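Local coordinates for protein ESSB (Geobacillus thermodenitrificans, PDB 2YNQ) that is an integral membrane component of the type VII secretion system, probably serving protein export, represented here by its extracellular domain, which pairs with a second copy, at residues S15-F19 with I43-S49; Y24-I28 with S50-T54; I105-L110 with E137-Y141. All coordinates share one frame; numbering follows the deposited sequence.

Interaction 1: S15-F19 with I43-S49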
ATOM      1  N   SER D  15       0.046  18.081 -17.403  1.00 40.91           N
ATOM      2  CA  SER D  15      -0.540  17.126 -16.464  1.00 40.20           C
ATOM      3  C   SER D  15      -2.023  16.901 -16.738  1.00 39.41           C
ATOM      4  O   SER D  15      -2.538  15.808 -16.479  1.00 39.32           O
ATOM      5  CB  SER D  15      -0.303  17.528 -15.000  1.00 40.08           C
ATOM      6  OG  SER D  15      -1.072  18.645 -14.632  1.00 41.47           O
ATOM      7  N   THR D  16      -2.694  17.933 -17.253  1.00 38.28           N
ATOM      8  CA  THR D  16      -4.081  17.827 -17.609  1.00 37.46           C
ATOM      9  C   THR D  16      -4.193  16.850 -18.771  1.00 38.19           C
ATOM     10  O   THR D  16      -5.022  15.936 -18.735  1.00 38.77           O
ATOM     11  CB  THR D  16      -4.657  19.192 -17.975  1.00 38.07           C
ATOM     12  OG1 THR D  16      -4.713  19.990 -16.794  1.00 37.08           O
ATOM     13  CG2 THR D  16      -6.064  19.067 -18.555  1.00 36.29           C
ATOM     14  N   GLU D  17      -3.338  17.009 -19.779  1.00 37.63           N
ATOM     15  CA  GLU D  17      -3.355  16.110 -20.917  1.00 37.82           C
ATOM     16  C   GLU D  17      -3.132  14.643 -20.511  1.00 37.26           C
ATOM     17  O   GLU D  17      -3.718  13.729 -21.091  1.00 36.93           O
ATOM     18  CB  GLU D  17      -2.337  16.566 -21.971  1.00 38.00           C
ATOM     19  CG  GLU D  17      -2.146  15.590 -23.125  1.00 40.12           C
ATOM     20  CD  GLU D  17      -1.325  16.162 -24.286  1.00 44.83           C
ATOM     21  OE1 GLU D  17      -1.016  17.380 -24.295  1.00 45.73           O
ATOM     22  OE2 GLU D  17      -1.003  15.386 -25.204  1.00 45.68           O
ATOM     23  N   LEU D  18      -2.263  14.421 -19.532  1.00 37.18           N
ATOM     24  CA  LEU D  18      -1.941  13.056 -19.101  1.00 37.18           C
ATOM     25  C   LEU D  18      -3.047  12.514 -18.207  1.00 36.73           C
ATOM     26  O   LEU D  18      -3.457  11.362 -18.359  1.00 36.97           O
ATOM     27  CB  LEU D  18      -0.587  13.001 -18.401  1.00 37.08           C
ATOM     28  CG  LEU D  18       0.609  13.384 -19.279  1.00 38.21           C
ATOM     29  CD1 LEU D  18       1.721  13.829 -18.352  1.00 38.07           C
ATOM     30  CD2 LEU D  18       1.075  12.240 -20.202  1.00 34.85           C
ATOM     31  N   PHE D  19      -3.572  13.367 -17.336  1.00 35.94           N
ATOM     32  CA  PHE D  19      -4.638  12.954 -16.439  1.00 36.41           C
ATOM     33  C   PHE D  19      -5.908  12.537 -17.151  1.00 37.86           C
ATOM     34  O   PHE D  19      -6.522  11.510 -16.807  1.00 38.26           O
ATOM     35  CB  PHE D  19      -4.967  14.037 -15.427  1.00 36.05           C
ATOM     36  CG  PHE D  19      -5.994  13.611 -14.437  1.00 35.50           C
ATOM     37  CD1 PHE D  19      -5.648  12.727 -13.398  1.00 33.09           C
ATOM     38  CD2 PHE D  19      -7.311  14.067 -14.547  1.00 33.19           C
ATOM     39  CE1 PHE D  19      -6.595  12.308 -12.492  1.00 32.97           C
ATOM     40  CE2 PHE D  19      -8.276  13.644 -13.642  1.00 34.21           C
ATOM     41  CZ  PHE D  19      -7.920  12.765 -12.603  1.00 33.28           C
ATOM     42  N   ILE D  43      -5.724  21.283 -10.377  1.00 37.60           N
ATOM     43  CA  ILE D  43      -4.435  20.605 -10.511  1.00 37.13           C
ATOM     44  C   ILE D  43      -4.150  19.783  -9.237  1.00 37.55           C
ATOM     45  O   ILE D  43      -3.718  18.633  -9.313  1.00 36.54           O
ATOM     46  CB  ILE D  43      -3.279  21.599 -10.846  1.00 37.75           C
ATOM     47  CG1 ILE D  43      -3.586  22.428 -12.119  1.00 36.89           C
ATOM     48  CG2 ILE D  43      -1.937  20.888 -10.911  1.00 37.00           C
ATOM     49  CD1 ILE D  43      -3.858  21.640 -13.412  1.00 35.87           C
ATOM     50  N   GLN D  44      -4.431  20.361  -8.069  1.00 37.71           N
ATOM     51  CA  GLN D  44      -4.432  19.572  -6.849  1.00 37.74           C
ATOM     52  C   GLN D  44      -5.278  18.296  -7.015  1.00 37.91           C
ATOM     53  O   GLN D  44      -4.875  17.221  -6.561  1.00 37.23           O
ATOM     54  CB  GLN D  44      -4.934  20.403  -5.663  1.00 38.41           C
ATOM     55  CG  GLN D  44      -4.001  21.534  -5.235  1.00 38.30           C
ATOM     56  CD  GLN D  44      -4.649  22.418  -4.189  1.00 38.86           C
ATOM     57  OE1 GLN D  44      -5.874  22.550  -4.154  1.00 39.84           O
ATOM     58  NE2 GLN D  44      -3.835  23.036  -3.336  1.00 35.29           N
ATOM     59  N   TYR D  45      -6.433  18.428  -7.678  1.00 38.46           N
ATOM     60  CA  TYR D  45      -7.345  17.311  -7.927  1.00 38.27           C
ATOM     61  C   TYR D  45      -6.689  16.234  -8.767  1.00 38.07           C
ATOM     62  O   TYR D  45      -6.776  15.043  -8.440  1.00 38.34           O
ATOM     63  CB  TYR D  45      -8.625  17.793  -8.632  1.00 38.91           C
ATOM     64  CG  TYR D  45      -9.495  16.669  -9.155  1.00 40.08           C
ATOM     65  CD1 TYR D  45     -10.185  15.840  -8.278  1.00 40.32           C
ATOM     66  CD2 TYR D  45      -9.615  16.420 -10.531  1.00 39.92           C
ATOM     67  CE1 TYR D  45     -10.974  14.787  -8.752  1.00 43.08           C
ATOM     68  CE2 TYR D  45     -10.403  15.372 -11.023  1.00 40.05           C
ATOM     69  CZ  TYR D  45     -11.087  14.555 -10.128  1.00 43.34           C
ATOM     70  OH  TYR D  45     -11.884  13.497 -10.567  1.00 42.51           O
ATOM     71  N   GLU D  46      -6.042  16.658  -9.856  1.00 37.44           N
ATOM     72  CA  GLU D  46      -5.357  15.752 -10.764  1.00 36.42           C
ATOM     73  C   GLU D  46      -4.258  14.978 -10.042  1.00 36.14           C
ATOM     74  O   GLU D  46      -4.170  13.746 -10.181  1.00 36.26           O
ATOM     75  CB  GLU D  46      -4.760  16.499 -11.973  1.00 36.11           C
ATOM     76  CG  GLU D  46      -5.795  17.083 -12.946  1.00 36.02           C
ATOM     77  CD  GLU D  46      -5.168  17.967 -14.059  1.00 38.24           C
ATOM     78  OE1 GLU D  46      -3.932  17.958 -14.265  1.00 36.60           O
ATOM     79  OE2 GLU D  46      -5.923  18.688 -14.746  1.00 38.44           O
ATOM     80  N   LEU D  47      -3.420  15.699  -9.294  1.00 35.37           N
ATOM     81  CA  LEU D  47      -2.279  15.106  -8.597  1.00 35.50           C
ATOM     82  C   LEU D  47      -2.743  14.150  -7.494  1.00 35.14           C
ATOM     83  O   LEU D  47      -2.319  12.996  -7.426  1.00 34.95           O
ATOM     84  CB  LEU D  47      -1.382  16.202  -8.013  1.00 35.50           C
ATOM     85  CG  LEU D  47      -0.012  15.760  -7.479  1.00 37.14           C
ATOM     86  CD1 LEU D  47       0.737  14.862  -8.498  1.00 36.74           C
ATOM     87  CD2 LEU D  47       0.855  16.972  -7.063  1.00 36.08           C
ATOM     88  N   ALA D  48      -3.679  14.627  -6.682  1.00 35.32           N
ATOM     89  CA  ALA D  48      -4.169  13.869  -5.562  1.00 35.25           C
ATOM     90  C   ALA D  48      -4.868  12.631  -6.065  1.00 35.53           C
ATOM     91  O   ALA D  48      -4.667  11.546  -5.511  1.00 36.02           O
ATOM     92  CB  ALA D  48      -5.079  14.712  -4.687  1.00 34.86           C
ATOM     93  N   SER D  49      -5.647  12.764  -7.136  1.00 36.02           N
ATOM     94  CA  SER D  49      -6.306  11.579  -7.688  1.00 36.67           C
ATOM     95  C   SER D  49      -5.248  10.636  -8.144  1.00 36.21           C
ATOM     96  O   SER D  49      -5.347   9.439  -7.899  1.00 36.62           O
ATOM     97  CB  SER D  49      -7.259  11.871  -8.858  1.00 36.69           C
ATOM     98  OG  SER D  49      -8.241  12.809  -8.479  1.00 38.79           O
TER

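Interaction 2: Y24-I28 with S50-T54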
ATOM      1  N   TYR D  24      -1.543   8.326 -14.652  1.00 39.90           N
ATOM      2  CA  TYR D  24      -1.260   8.752 -13.286  1.00 39.37           C
ATOM      3  C   TYR D  24       0.241   8.941 -13.003  1.00 39.28           C
ATOM      4  O   TYR D  24       0.641  10.000 -12.527  1.00 38.58           O
ATOM      5  CB  TYR D  24      -1.917   7.788 -12.279  1.00 39.21           C
ATOM      6  CG  TYR D  24      -3.398   7.552 -12.533  1.00 38.85           C
ATOM      7  CD1 TYR D  24      -4.297   8.605 -12.512  1.00 39.59           C
ATOM      8  CD2 TYR D  24      -3.897   6.274 -12.788  1.00 40.54           C
ATOM      9  CE1 TYR D  24      -5.649   8.402 -12.745  1.00 39.43           C
ATOM     10  CE2 TYR D  24      -5.259   6.061 -13.024  1.00 40.31           C
ATOM     11  CZ  TYR D  24      -6.123   7.142 -12.995  1.00 40.21           C
ATOM     12  OH  TYR D  24      -7.472   6.983 -13.230  1.00 41.91           O
ATOM     13  N   SER D  25       1.053   7.937 -13.327  1.00 39.78           N
ATOM     14  CA  SER D  25       2.488   7.990 -13.063  1.00 40.70           C
ATOM     15  C   SER D  25       3.083   9.227 -13.703  1.00 40.98           C
ATOM     16  O   SER D  25       3.875   9.944 -13.090  1.00 41.37           O
ATOM     17  CB  SER D  25       3.217   6.744 -13.593  1.00 41.30           C
ATOM     18  OG  SER D  25       2.586   5.543 -13.166  1.00 41.96           O
ATOM     19  N   ASP D  26       2.665   9.498 -14.928  1.00 41.91           N
ATOM     20  CA  ASP D  26       3.243  10.575 -15.715  1.00 42.52           C
ATOM     21  C   ASP D  26       2.790  11.939 -15.209  1.00 41.07           C
ATOM     22  O   ASP D  26       3.542  12.914 -15.303  1.00 41.63           O
ATOM     23  CB  ASP D  26       2.902  10.376 -17.191  1.00 44.05           C
ATOM     24  CG  ASP D  26       3.996  10.866 -18.119  1.00 49.74           C
ATOM     25  OD1 ASP D  26       4.895  11.634 -17.663  1.00 56.32           O
ATOM     26  OD2 ASP D  26       3.954  10.494 -19.320  1.00 55.30           O
ATOM     27  N   VAL D  27       1.568  12.005 -14.671  1.00 39.39           N
ATOM     28  CA  VAL D  27       1.079  13.206 -14.011  1.00 38.11           C
ATOM     29  C   VAL D  27       1.974  13.524 -12.831  1.00 38.21           C
ATOM     30  O   VAL D  27       2.381  14.670 -12.650  1.00 38.58           O
ATOM     31  CB  VAL D  27      -0.366  13.027 -13.490  1.00 38.22           C
ATOM     32  CG1 VAL D  27      -0.741  14.142 -12.522  1.00 34.96           C
ATOM     33  CG2 VAL D  27      -1.353  12.950 -14.644  1.00 36.96           C
ATOM     34  N   ILE D  28       2.285  12.486 -12.051  1.00 38.11           N
ATOM     35  CA  ILE D  28       3.104  12.584 -10.851  1.00 37.91           C
ATOM     36  C   ILE D  28       4.499  13.113 -11.157  1.00 39.21           C
ATOM     37  O   ILE D  28       4.907  14.077 -10.537  1.00 38.55           O
ATOM     38  CB  ILE D  28       3.149  11.234 -10.073  1.00 38.29           C
ATOM     39  CG1 ILE D  28       1.812  11.027  -9.351  1.00 36.95           C
ATOM     40  CG2 ILE D  28       4.333  11.168  -9.073  1.00 35.79           C
ATOM     41  CD1 ILE D  28       1.504   9.572  -8.976  1.00 34.25           C
ATOM     42  N   SER D  50      -4.210  11.173  -8.774  1.00 36.46           N
ATOM     43  CA  SER D  50      -3.186  10.311  -9.337  1.00 37.14           C
ATOM     44  C   SER D  50      -2.464   9.554  -8.222  1.00 37.60           C
ATOM     45  O   SER D  50      -2.234   8.350  -8.355  1.00 38.77           O
ATOM     46  CB  SER D  50      -2.215  11.086 -10.213  1.00 36.99           C
ATOM     47  OG  SER D  50      -2.890  11.619 -11.338  1.00 38.43           O
ATOM     48  N   TYR D  51      -2.144  10.232  -7.118  1.00 36.61           N
ATOM     49  CA  TYR D  51      -1.522   9.533  -6.002  1.00 36.72           C
ATOM     50  C   TYR D  51      -2.458   8.519  -5.391  1.00 37.83           C
ATOM     51  O   TYR D  51      -2.074   7.361  -5.162  1.00 38.56           O
ATOM     52  CB  TYR D  51      -1.023  10.502  -4.931  1.00 35.58           C
ATOM     53  CG  TYR D  51       0.295  11.156  -5.259  1.00 33.35           C
ATOM     54  CD1 TYR D  51       1.459  10.398  -5.421  1.00 31.69           C
ATOM     55  CD2 TYR D  51       0.378  12.530  -5.403  1.00 32.16           C
ATOM     56  CE1 TYR D  51       2.695  11.012  -5.701  1.00 32.83           C
ATOM     57  CE2 TYR D  51       1.585  13.155  -5.684  1.00 32.88           C
ATOM     58  CZ  TYR D  51       2.737  12.398  -5.832  1.00 34.48           C
ATOM     59  OH  TYR D  51       3.913  13.053  -6.111  1.00 36.64           O
ATOM     60  N   VAL D  52      -3.695   8.929  -5.148  1.00 38.59           N
ATOM     61  CA  VAL D  52      -4.612   8.047  -4.458  1.00 39.83           C
ATOM     62  C   VAL D  52      -4.912   6.808  -5.304  1.00 40.75           C
ATOM     63  O   VAL D  52      -5.093   5.723  -4.759  1.00 41.35           O
ATOM     64  CB  VAL D  52      -5.902   8.796  -3.965  1.00 40.62           C
ATOM     65  CG1 VAL D  52      -7.146   8.337  -4.703  1.00 40.85           C
ATOM     66  CG2 VAL D  52      -6.120   8.511  -2.505  1.00 42.06           C
ATOM     67  N   MET D  53      -4.928   6.962  -6.629  1.00 40.67           N
ATOM     68  CA  MET D  53      -5.243   5.842  -7.506  1.00 41.82           C
ATOM     69  C   MET D  53      -4.115   4.824  -7.528  1.00 41.68           C
ATOM     70  O   MET D  53      -4.332   3.636  -7.853  1.00 42.29           O
ATOM     71  CB  MET D  53      -5.529   6.313  -8.940  1.00 42.36           C
ATOM     72  CG  MET D  53      -6.829   7.096  -9.117  1.00 45.64           C
ATOM     73  SD  MET D  53      -8.298   6.069  -8.888  1.00 56.89           S
ATOM     74  CE  MET D  53      -8.000   4.830 -10.149  1.00 51.80           C
ATOM     75  N   THR D  54      -2.913   5.284  -7.195  1.00 40.44           N
ATOM     76  CA  THR D  54      -1.731   4.439  -7.282  1.00 40.56           C
ATOM     77  C   THR D  54      -1.171   4.095  -5.895  1.00 41.10           C
ATOM     78  O   THR D  54      -0.069   3.564  -5.781  1.00 41.51           O
ATOM     79  CB  THR D  54      -0.634   5.122  -8.131  1.00 40.30           C
ATOM     80  OG1 THR D  54      -0.310   6.400  -7.563  1.00 39.13           O
ATOM     81  CG2 THR D  54      -1.111   5.337  -9.540  1.00 39.81           C
TER
HETATM   82  O   HOH W   1       4.148  15.050  -8.101  1.00 37.17           O

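Interaction 3: I105-L110 with E137-Y141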
ATOM      1  N   ILE D 105      -5.274   9.591  10.314  1.00 40.20           N
ATOM      2  CA  ILE D 105      -4.185   9.706  11.288  1.00 40.28           C
ATOM      3  C   ILE D 105      -3.526   8.350  11.430  1.00 40.71           C
ATOM      4  O   ILE D 105      -2.302   8.235  11.348  1.00 41.18           O
ATOM      5  CB  ILE D 105      -4.660  10.217  12.676  1.00 41.51           C
ATOM      6  CG1 ILE D 105      -5.285  11.618  12.542  1.00 41.24           C
ATOM      7  CG2 ILE D 105      -3.500  10.205  13.677  1.00 40.46           C
ATOM      8  CD1 ILE D 105      -6.045  12.135  13.796  1.00 40.10           C
ATOM      9  N   VAL D 106      -4.330   7.310  11.590  1.00 41.07           N
ATOM     10  CA  VAL D 106      -3.759   5.981  11.710  1.00 41.46           C
ATOM     11  C   VAL D 106      -2.940   5.626  10.475  1.00 40.66           C
ATOM     12  O   VAL D 106      -1.820   5.110  10.592  1.00 41.18           O
ATOM     13  CB  VAL D 106      -4.829   4.901  11.958  1.00 42.47           C
ATOM     14  CG1 VAL D 106      -4.220   3.535  11.795  1.00 41.67           C
ATOM     15  CG2 VAL D 106      -5.440   5.065  13.339  1.00 42.18           C
ATOM     16  N   TYR D 107      -3.480   5.896   9.294  1.00 40.06           N
ATOM     17  CA  TYR D 107      -2.759   5.532   8.075  1.00 39.44           C
ATOM     18  C   TYR D 107      -1.418   6.267   7.959  1.00 39.17           C
ATOM     19  O   TYR D 107      -0.393   5.679   7.576  1.00 39.61           O
ATOM     20  CB  TYR D 107      -3.616   5.779   6.851  1.00 39.44           C
ATOM     21  CG  TYR D 107      -3.009   5.201   5.617  1.00 39.05           C
ATOM     22  CD1 TYR D 107      -3.071   3.826   5.372  1.00 39.71           C
ATOM     23  CD2 TYR D 107      -2.363   6.016   4.695  1.00 36.75           C
ATOM     24  CE1 TYR D 107      -2.508   3.279   4.240  1.00 39.24           C
ATOM     25  CE2 TYR D 107      -1.803   5.482   3.541  1.00 36.73           C
ATOM     26  CZ  TYR D 107      -1.871   4.121   3.325  1.00 38.93           C
ATOM     27  OH  TYR D 107      -1.284   3.585   2.207  1.00 39.65           O
ATOM     28  N   ALA D 108      -1.418   7.545   8.322  1.00 38.47           N
ATOM     29  CA  ALA D 108      -0.209   8.343   8.305  1.00 38.26           C
ATOM     30  C   ALA D 108       0.799   7.861   9.359  1.00 39.09           C
ATOM     31  O   ALA D 108       2.006   7.823   9.112  1.00 38.13           O
ATOM     32  CB  ALA D 108      -0.558   9.799   8.505  1.00 38.45           C
ATOM     33  N   LEU D 109       0.288   7.454  10.520  1.00 40.74           N
ATOM     34  CA  LEU D 109       1.126   6.872  11.581  1.00 42.24           C
ATOM     35  C   LEU D 109       1.830   5.613  11.075  1.00 43.23           C
ATOM     36  O   LEU D 109       3.031   5.413  11.325  1.00 43.10           O
ATOM     37  CB  LEU D 109       0.302   6.577  12.830  1.00 42.36           C
ATOM     38  CG  LEU D 109       0.018   7.799  13.711  1.00 43.83           C
ATOM     39  CD1 LEU D 109      -1.111   7.513  14.699  1.00 44.26           C
ATOM     40  CD2 LEU D 109       1.292   8.339  14.446  1.00 41.15           C
ATOM     41  N   LEU D 110       1.087   4.781  10.336  1.00 44.18           N
ATOM     42  CA  LEU D 110       1.687   3.598   9.698  1.00 44.83           C
ATOM     43  C   LEU D 110       2.802   3.940   8.715  1.00 44.08           C
ATOM     44  O   LEU D 110       3.855   3.321   8.753  1.00 44.94           O
ATOM     45  CB  LEU D 110       0.625   2.730   9.038  1.00 45.12           C
ATOM     46  CG  LEU D 110      -0.235   1.947  10.045  1.00 48.25           C
ATOM     47  CD1 LEU D 110      -1.454   1.359   9.335  1.00 50.25           C
ATOM     48  CD2 LEU D 110       0.550   0.853  10.830  1.00 47.98           C
ATOM     49  N   GLU D 137      -0.061   4.823  20.098  1.00 68.42           N
ATOM     50  CA  GLU D 137      -1.028   5.757  19.511  1.00 64.54           C
ATOM     51  C   GLU D 137      -1.981   5.099  18.509  1.00 62.06           C
ATOM     52  O   GLU D 137      -3.192   5.360  18.512  1.00 60.95           O
ATOM     53  CB  GLU D 137      -0.327   6.933  18.863  1.00 62.49           C
ATOM     54  CG  GLU D 137      -1.286   8.003  18.461  1.00 60.21           C
ATOM     55  CD  GLU D 137      -0.610   9.293  18.100  1.00 59.81           C
ATOM     56  OE1 GLU D 137       0.641   9.311  18.014  1.00 59.13           O
ATOM     57  OE2 GLU D 137      -1.339  10.292  17.908  1.00 60.32           O
ATOM     58  N   ILE D 138      -1.436   4.239  17.658  1.00 61.61           N
ATOM     59  CA  ILE D 138      -2.260   3.515  16.696  1.00 61.27           C
ATOM     60  C   ILE D 138      -3.282   2.666  17.445  1.00 63.98           C
ATOM     61  O   ILE D 138      -4.474   2.733  17.153  1.00 62.76           O
ATOM     62  CB  ILE D 138      -1.403   2.646  15.740  1.00 62.36           C
ATOM     63  CG1 ILE D 138      -0.737   3.535  14.682  1.00 59.98           C
ATOM     64  CG2 ILE D 138      -2.260   1.549  15.084  1.00 63.64           C
ATOM     65  CD1 ILE D 138       0.472   2.915  14.024  1.00 61.69           C
ATOM     66  N   LYS D 139      -2.813   1.901  18.431  1.00 67.92           N
ATOM     67  CA  LYS D 139      -3.708   1.034  19.196  1.00 72.53           C
ATOM     68  C   LYS D 139      -4.791   1.831  19.920  1.00 72.00           C
ATOM     69  O   LYS D 139      -5.950   1.421  19.956  1.00 73.08           O
ATOM     70  CB  LYS D 139      -2.944   0.126  20.159  1.00 78.22           C
ATOM     71  CG  LYS D 139      -3.735  -1.125  20.481  1.00 85.53           C
ATOM     72  CD  LYS D 139      -2.963  -2.153  21.296  1.00 93.33           C
ATOM     73  CE  LYS D 139      -3.814  -3.410  21.432  1.00 99.79           C
ATOM     74  NZ  LYS D 139      -3.159  -4.420  22.296  1.00109.44           N
ATOM     75  N   GLU D 140      -4.417   2.992  20.451  1.00 68.83           N
ATOM     76  CA  GLU D 140      -5.386   3.893  21.057  1.00 69.45           C
ATOM     77  C   GLU D 140      -6.522   4.270  20.085  1.00 64.31           C
ATOM     78  O   GLU D 140      -7.702   4.157  20.444  1.00 65.24           O
ATOM     79  CB  GLU D 140      -4.686   5.129  21.653  1.00 72.34           C
ATOM     80  CG  GLU D 140      -5.469   5.800  22.782  1.00 81.07           C
ATOM     81  CD  GLU D 140      -6.089   4.781  23.746  1.00 90.87           C
ATOM     82  OE1 GLU D 140      -5.318   4.024  24.382  1.00 97.69           O
ATOM     83  OE2 GLU D 140      -7.344   4.722  23.863  1.00 92.65           O
ATOM     84  N   TYR D 141      -6.165   4.695  18.861  1.00 60.45           N
ATOM     85  CA  TYR D 141      -7.151   5.051  17.823  1.00 57.98           C
ATOM     86  C   TYR D 141      -7.933   3.835  17.377  1.00 58.85           C
ATOM     87  O   TYR D 141      -9.148   3.900  17.177  1.00 59.22           O
ATOM     88  CB  TYR D 141      -6.497   5.693  16.607  1.00 55.23           C
ATOM     89  CG  TYR D 141      -6.061   7.112  16.808  1.00 53.89           C
ATOM     90  CD1 TYR D 141      -6.982   8.110  17.116  1.00 55.63           C
ATOM     91  CD2 TYR D 141      -4.724   7.467  16.666  1.00 51.54           C
ATOM     92  CE1 TYR D 141      -6.572   9.434  17.309  1.00 58.63           C
ATOM     93  CE2 TYR D 141      -4.308   8.774  16.852  1.00 52.71           C
ATOM     94  CZ  TYR D 141      -5.235   9.748  17.177  1.00 56.79           C
ATOM     95  OH  TYR D 141      -4.805  11.034  17.348  1.00 63.67           O
TER

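Interaction 1: S15-F19 with I43-S49
Glu-46 reaches across from the 43-49 segment and presents both oxygens of its carboxylate to two consecutive hydroxyls of the 15-19 segment. Ser-15 OG lies 3.0 Å from Glu-46 OE1, and Thr-16 OG1 lies 2.7 Å from Glu-46 OE2. Each hydroxyl also sits within hydrogen-bonding reach of Tyr-12 O one turn earlier, so its single proton has more than one candidate acceptor. The backbone amide Thr-16 N comes within 3.2 Å of Glu-46 OE1, but at an angle too poor for a bond. With two hydroxyls beside this buried acid, a negative charge on Glu-46 would probably find some support, although burial could raise its pKa.

The carboxylate gets there on a chain that runs extended beyond CG (chi2 173°), and the stem of that chain rides over the ring of Phe-19. Glu-46 CA stands 4.1 Å from the Phe-19 ring centroid and 14° off the ring normal, a CH-pi contact over one face, with Glu-46 CG close over the same ring at 3.7 Å from Phe-19 CD2. Further out, Phe-19 CE1 meets Ser-49 CB, and Phe-19 CE2 comes to 3.8 Å from Tyr-45 CE2 in an oblique aromatic pair.

Two carbonyls of the 43-49 segment accept within their own helix. Ser-49 OG lies 2.7 Å from Tyr-45 O, which also takes the amide of Ser-49 from the opposite face of its plane; Glu-46 O accepts from Ser-50 OG.

This is interhelical packing in an all-helical extracellular domain, centred on a buried acid and a phenylalanine ring. The 15-19 and 43-49 segments, from helices 7-19 and 41-53, cross at 47° and bury 305 Å². Helix 24-31 adjoins them through Leu-18 and Ser-15, while Leu-47 and Ala-48 face helix 75-85.

Interaction 2: Y24-I28 with S50-T54
Tyr-24 lays one face of its ring over Met-53, whose CB stands 4.0 Å from the Tyr-24 ring centroid and 7° off the normal, over the middle of the ring. From there the methionine chain, bent at both chi2 and chi3, curls along the phenol and brings its methyl CE to 3.8 Å from Tyr-24 OH. The sulfur adds an oblique Met-aromatic contact, with Met-53 SD 5.4 Å from the Tyr-24 ring centroid. At the edge of the same ring, in its plane, lies Ser-50 OG, 3.5 Å from Tyr-24 CD1 and also against the methyl CG1 of Val-27; its hydrogen-bonding partner is Glu-46 O in its own helix.

A second ring contact carries the other end of the segments. Ile-28 covers a face of Tyr-51, with Ile-28 CG1 3.9 Å from the Tyr-51 ring centroid and 16° off its normal; the branch CG2 touches Tyr-51 OH, and CD1 reaches on to Thr-54. One water bridges the helices here, donating to Ile-28 O at 2.7 Å and pairing with Tyr-51 OH.

On the side of helix 24-31 turned away from 50-54, Ser-25 OG hydrogen-bonds to Asp-135 and Arg-113 of the second subunit, and Tyr-24 packs on Lys-139 of that subunit. Cohesion between the two segments therefore rests on aliphatic-on-aromatic overlap, with one water as the polar link between them.

Interaction 3: I105-L110 with E137-Y141
Tyr-141 lies across the 105-110 helix, meeting three aliphatic side chains at different points along its length. Its stem comes first: Tyr-141 CB touches Val-106 CG2 at 3.5 Å. Farther along, Ile-105 CG2 meets Tyr-141 CE2 at 3.6 Å, approaching obliquely, and Leu-109 CD1 joins from 4.1 Å off the same CE2. With CG placed beside the backbone N (chi1 -75°), the ring runs toward Ile-105, whose CD1 approaches the phenol oxygen. Replacing Tyr-141 with an alanine would keep the CB contact with Val-106 but is likely to open a gap beside Ile-105 CG2 and Leu-109 CD1, where the ring now sits.

Ile-138 closes the other end. Its CG1, on the side of the backbone N (chi1 -76°), comes to 3.7 Å from Leu-109 CB, and its CD1 to 3.8 Å from Leu-110 CD2, so one branch spans two leucines. The aliphatic stem of Glu-137 rests on Leu-109 CD1, while its carboxylate forms a salt bridge with Arg-97.

Helices 102-118 and 124-152, consecutive in the chain, pair as an antiparallel helical hairpin; the two segments' axes approach to 9.9 Å at 158°. Helix 89-99 flanks Ile-105 and Tyr-141, and Val-106 and Leu-110 pack on Thr-58 and Leu-57 of the second subunit.

Interactions 1 and 2 form one continuous unit, their centres about 8 Å apart: helices 7-19 and 24-31, consecutive in the chain, both pack on helix 41-53, so the segments alternate in sequence. They touch directly, Phe-19 meeting both Val-27 and Ser-50. Interaction 3 follows later in the chain, on the opposite side of its centre, pairing helices 102-118 and 124-152; its centre lies about 29 Å from that of interaction 1 and about 25 Å from that of interaction 2, without touching either. The dimer brings these ends together, since Tyr-24 of interaction 2 packs on Lys-139 of the second subunit, a residue within the 137-141 range of that copy's interaction 3.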